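Side-chain contacts in SVS_variant_AS1 (Streptomyces sp. CWA1, PDB 6TJA), which probably cyclises geranylgeranyl diphosphate to the diterpene spiroviolene, being an engineered ancestral form of a bacterial class I terpene cyclase: residues H151-R154 with A155-S158; D176-L179 with A180-L184. All coordinates share one frame; numbering follows the deposited sequence.

Interaction 1 of 2, residues H151-R154 with A155-S158; sequences HAHR and AWLS
His153 and Trp156, one turn apart on helix 143-169, make a T-shaped pair: the edge of the indole six-membered ring points at one face of the imidazole. Centroids are 5.2 Å apart, the planes stand at 78°, and the nearest atoms are His153 NE2 and Trp156 CZ3 at 3.6 Å. A chi1 of -165° sets His153 CG opposite the backbone N and beside the carbonyl carbon; the ring then stands out alongside Trp156, where Leu157 CD1 reaches His153 ND1 at 3.7 Å. His153 ND1 is hydrogen-bonded to Gln111 of helix 100-115, which ties down the ring's rotation. With the ring removed by an alanine at His153, the Trp156 edge would probably lose its imidazole partner and Gln111 OE1 its bond. On another side of the helix, Arg154 O accepts Ser158 N at 3.0 Å, nearly straight at 167°, while the guanidinium, through NH2, makes a long, weak ion pair with Glu115. Ala155 tucks its CB against Ala152 O, 3.3 Å away, and its N bonds His151 O at 3.1 Å. Arg154, Ala155 and Ser158 pack against Arg154 or Ser158 of the second subunit, whereas Trp156 lies on Trp82 of helix 70-91. This is regular i to i+3 and i to i+4 pairing along a buried alpha helix, one side turned to the all-helical terpene synthase core, the other to the dimer interface.

Interaction 2 of 2, residues D176-L179 with A180-L184; sequences DDYL and AMRLL
Tyr178 and Arg182 run side by side, one turn apart on helix 175-185, joined first by a CH-pi contact: Arg182 CB sits over the phenol face, 4.0 Å from the ring centroid of Tyr178 and 20° off its normal. The arginine chain bends at chi2 (68°) and then follows the ring outward, bringing CD within 3.1 Å of Tyr178 OH. Apolar contact is added by Met181, whose CE, turned back by the bend at chi3, meets Tyr178 CD2 obliquely at 3.7 Å. The polar ends converge on Asp229: Tyr178 OH hydrogen-bonds one carboxylate oxygen and Arg182 NH2 forms a salt bridge with the other, a shared clamp that fixes both side chains. Backbone bonds hold the turns together, among them Arg182 N to Tyr178 O at 2.8 Å and Leu183 N to Leu179 O at 2.9 Å. Leu183 packs on Ile221 and Met222, and Asp177 forms a salt bridge with Arg109 of the second subunit. Arg182 lies 46 residues before Asn228, the spacing found in class I terpene synthases, consistent with Arg182 being the diphosphate sensor of the active site and Asn228 opening the probable metal-binding triad.

How the interactions relate
Interaction 1 comes first along the chain, on helix 143-169, and interaction 2 follows on the next helix, 175-185; their centres are 13 Å apart. The two helices meet directly, with Trp156 CD1 3.3 Å from Leu184 O and Ala155 O 3.5 Å from Leu184 CB, while Trp162 further along helix 143-169 packs on Ala180 and Met181. Both belong to the all-helical terpene synthase fold, and both touch the second subunit, whose Arg154 packs on Leu184 as well as on Ala155 and Ser158. Helix 143-169 and helix 175-185 therefore both border the dimer interface, and the later one carries Arg182, the probable diphosphate sensor.

Interaction 1 of 2, residues H151-R154 with A155-S158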
# COMPACT_ATOMS: atom_id res chain seq x y z
N HIS A 151 -0.30 -2.06 -5.23
CA HIS A 151 0.14 -1.06 -4.22
C HIS A 151 -0.76 0.19 -4.30
O HIS A 151 -1.04 0.79 -3.26
CB HIS A 151 1.63 -0.73 -4.41
CG HIS A 151 2.55 -1.79 -3.94
ND1 HIS A 151 2.32 -2.49 -2.76
CD2 HIS A 151 3.72 -2.24 -4.43
CE1 HIS A 151 3.30 -3.37 -2.59
NE2 HIS A 151 4.17 -3.23 -3.58
N ALA A 152 -1.16 0.59 -5.50
CA ALA A 152 -2.07 1.74 -5.73
C ALA A 152 -3.42 1.42 -5.09
O ALA A 152 -4.01 2.33 -4.43
CB ALA A 152 -2.21 2.03 -7.21
N HIS A 153 -3.84 0.17 -5.22
CA HIS A 153 -5.05 -0.37 -4.69
C HIS A 153 -5.12 -0.33 -3.17
O HIS A 153 -6.09 0.06 -2.63
CB HIS A 153 -5.22 -1.78 -5.20
CG HIS A 153 -6.58 -2.36 -5.02
ND1 HIS A 153 -6.96 -3.01 -3.88
CD2 HIS A 153 -7.62 -2.45 -5.87
CE1 HIS A 153 -8.18 -3.47 -4.03
NE2 HIS A 153 -8.60 -3.15 -5.23
N ARG A 154 -4.05 -0.73 -2.50
CA ARG A 154 -4.03 -0.66 -1.08
C ARG A 154 -4.03 0.79 -0.65
O ARG A 154 -4.62 1.11 0.31
CB ARG A 154 -2.85 -1.40 -0.44
CG ARG A 154 -2.90 -1.30 1.08
CD ARG A 154 -2.12 -2.27 1.91
NE ARG A 154 -1.05 -2.81 1.16
CZ ARG A 154 -0.84 -4.07 0.87
NH1 ARG A 154 -1.55 -5.03 1.35
NH2 ARG A 154 0.18 -4.32 0.14
N ALA A 155 -3.39 1.65 -1.42
CA ALA A 155 -3.33 3.10 -1.08
C ALA A 155 -4.76 3.67 -1.08
O ALA A 155 -5.11 4.34 -0.10
CB ALA A 155 -2.40 3.82 -2.01
N TRP A 156 -5.58 3.31 -2.09
CA TRP A 156 -6.99 3.76 -2.20
C TRP A 156 -7.81 3.23 -1.02
O TRP A 156 -8.58 4.03 -0.40
CB TRP A 156 -7.57 3.36 -3.56
CG TRP A 156 -9.06 3.22 -3.54
CD1 TRP A 156 -9.97 4.20 -3.35
CD2 TRP A 156 -9.81 2.00 -3.74
NE1 TRP A 156 -11.23 3.69 -3.36
CE2 TRP A 156 -11.17 2.34 -3.62
CE3 TRP A 156 -9.46 0.67 -3.97
CZ2 TRP A 156 -12.18 1.40 -3.75
CZ3 TRP A 156 -10.46 -0.26 -4.08
CH2 TRP A 156 -11.80 0.10 -3.94
N LEU A 157 -7.68 1.94 -0.68
CA LEU A 157 -8.40 1.35 0.47
C LEU A 157 -8.03 2.08 1.77
O LEU A 157 -8.97 2.33 2.51
CB LEU A 157 -8.15 -0.15 0.56
CG LEU A 157 -8.77 -0.98 -0.57
CD1 LEU A 157 -8.29 -2.42 -0.48
CD2 LEU A 157 -10.28 -0.92 -0.53
N SER A 158 -6.76 2.41 2.03
CA SER A 158 -6.30 3.20 3.21
C SER A 158 -6.97 4.58 3.26
O SER A 158 -7.18 5.10 4.35
CB SER A 158 -4.82 3.38 3.25
OG SER A 158 -4.21 2.10 3.26

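Interaction 2 of 2, residues D176-L179 with A180-L184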
# COMPACT_ATOMS: atom_id res chain seq x y z
N ASP A 176 -5.47 20.19 5.00
CA ASP A 176 -4.26 19.36 4.83
C ASP A 176 -4.63 17.87 4.85
O ASP A 176 -4.21 17.17 3.91
CB ASP A 176 -3.15 19.64 5.86
CG ASP A 176 -1.80 19.10 5.41
OD1 ASP A 176 -1.36 19.44 4.30
OD2 ASP A 176 -1.20 18.36 6.15
N ASP A 177 -5.34 17.42 5.89
CA ASP A 177 -5.82 16.02 6.05
C ASP A 177 -6.80 15.65 4.91
O ASP A 177 -6.70 14.50 4.40
CB ASP A 177 -6.49 15.79 7.41
CG ASP A 177 -5.55 15.67 8.60
OD1 ASP A 177 -4.34 15.66 8.40
OD2 ASP A 177 -6.06 15.56 9.74
N TYR A 178 -7.73 16.53 4.53
CA TYR A 178 -8.72 16.26 3.47
C TYR A 178 -8.01 15.96 2.14
O TYR A 178 -8.44 14.99 1.46
CB TYR A 178 -9.74 17.38 3.27
CG TYR A 178 -10.68 17.00 2.18
CD1 TYR A 178 -10.56 17.56 0.92
CD2 TYR A 178 -11.58 15.97 2.35
CE1 TYR A 178 -11.37 17.15 -0.13
CE2 TYR A 178 -12.40 15.54 1.31
CZ TYR A 178 -12.27 16.11 0.06
OH TYR A 178 -13.04 15.72 -0.99
N LEU A 179 -7.04 16.78 1.75
CA LEU A 179 -6.33 16.62 0.45
C LEU A 179 -5.48 15.34 0.53
O LEU A 179 -5.52 14.55 -0.44
CB LEU A 179 -5.47 17.85 0.18
CG LEU A 179 -6.25 19.14 -0.04
CD1 LEU A 179 -5.30 20.29 -0.27
CD2 LEU A 179 -7.22 19.01 -1.21
N ALA A 180 -4.80 15.11 1.65
CA ALA A 180 -4.04 13.85 1.85
C ALA A 180 -4.99 12.65 1.71
O ALA A 180 -4.65 11.69 1.00
CB ALA A 180 -3.33 13.86 3.19
N MET A 181 -6.15 12.71 2.35
CA MET A 181 -7.10 11.58 2.44
C MET A 181 -7.70 11.31 1.05
O MET A 181 -7.72 10.16 0.59
CB MET A 181 -8.22 11.92 3.42
CG MET A 181 -9.25 10.87 3.56
SD MET A 181 -10.69 11.37 4.49
CE MET A 181 -11.52 12.42 3.31
N ARG A 182 -8.17 12.37 0.43
CA ARG A 182 -8.94 12.34 -0.83
C ARG A 182 -8.02 11.97 -1.99
O ARG A 182 -8.50 11.37 -2.97
CB ARG A 182 -9.61 13.71 -0.94
CG ARG A 182 -10.58 13.84 -2.09
CD ARG A 182 -11.81 12.97 -1.88
NE ARG A 182 -12.70 13.22 -3.00
CZ ARG A 182 -13.54 12.34 -3.50
NH1 ARG A 182 -13.61 11.12 -2.99
NH2 ARG A 182 -14.29 12.68 -4.52
N LEU A 183 -6.74 12.30 -1.90
CA LEU A 183 -5.72 11.85 -2.86
C LEU A 183 -5.85 10.33 -2.98
O LEU A 183 -5.72 9.81 -4.07
CB LEU A 183 -4.36 12.27 -2.30
CG LEU A 183 -3.11 12.12 -3.17
CD1 LEU A 183 -3.19 12.92 -4.47
CD2 LEU A 183 -1.92 12.60 -2.34
N LEU A 184 -6.18 9.66 -1.88
CA LEU A 184 -6.29 8.19 -1.81
C LEU A 184 -7.74 7.73 -2.06
O LEU A 184 -7.91 6.77 -2.83
CB LEU A 184 -5.76 7.78 -0.44
CG LEU A 184 -4.29 8.07 -0.18
CD1 LEU A 184 -3.86 7.44 1.14
CD2 LEU A 184 -3.41 7.55 -1.33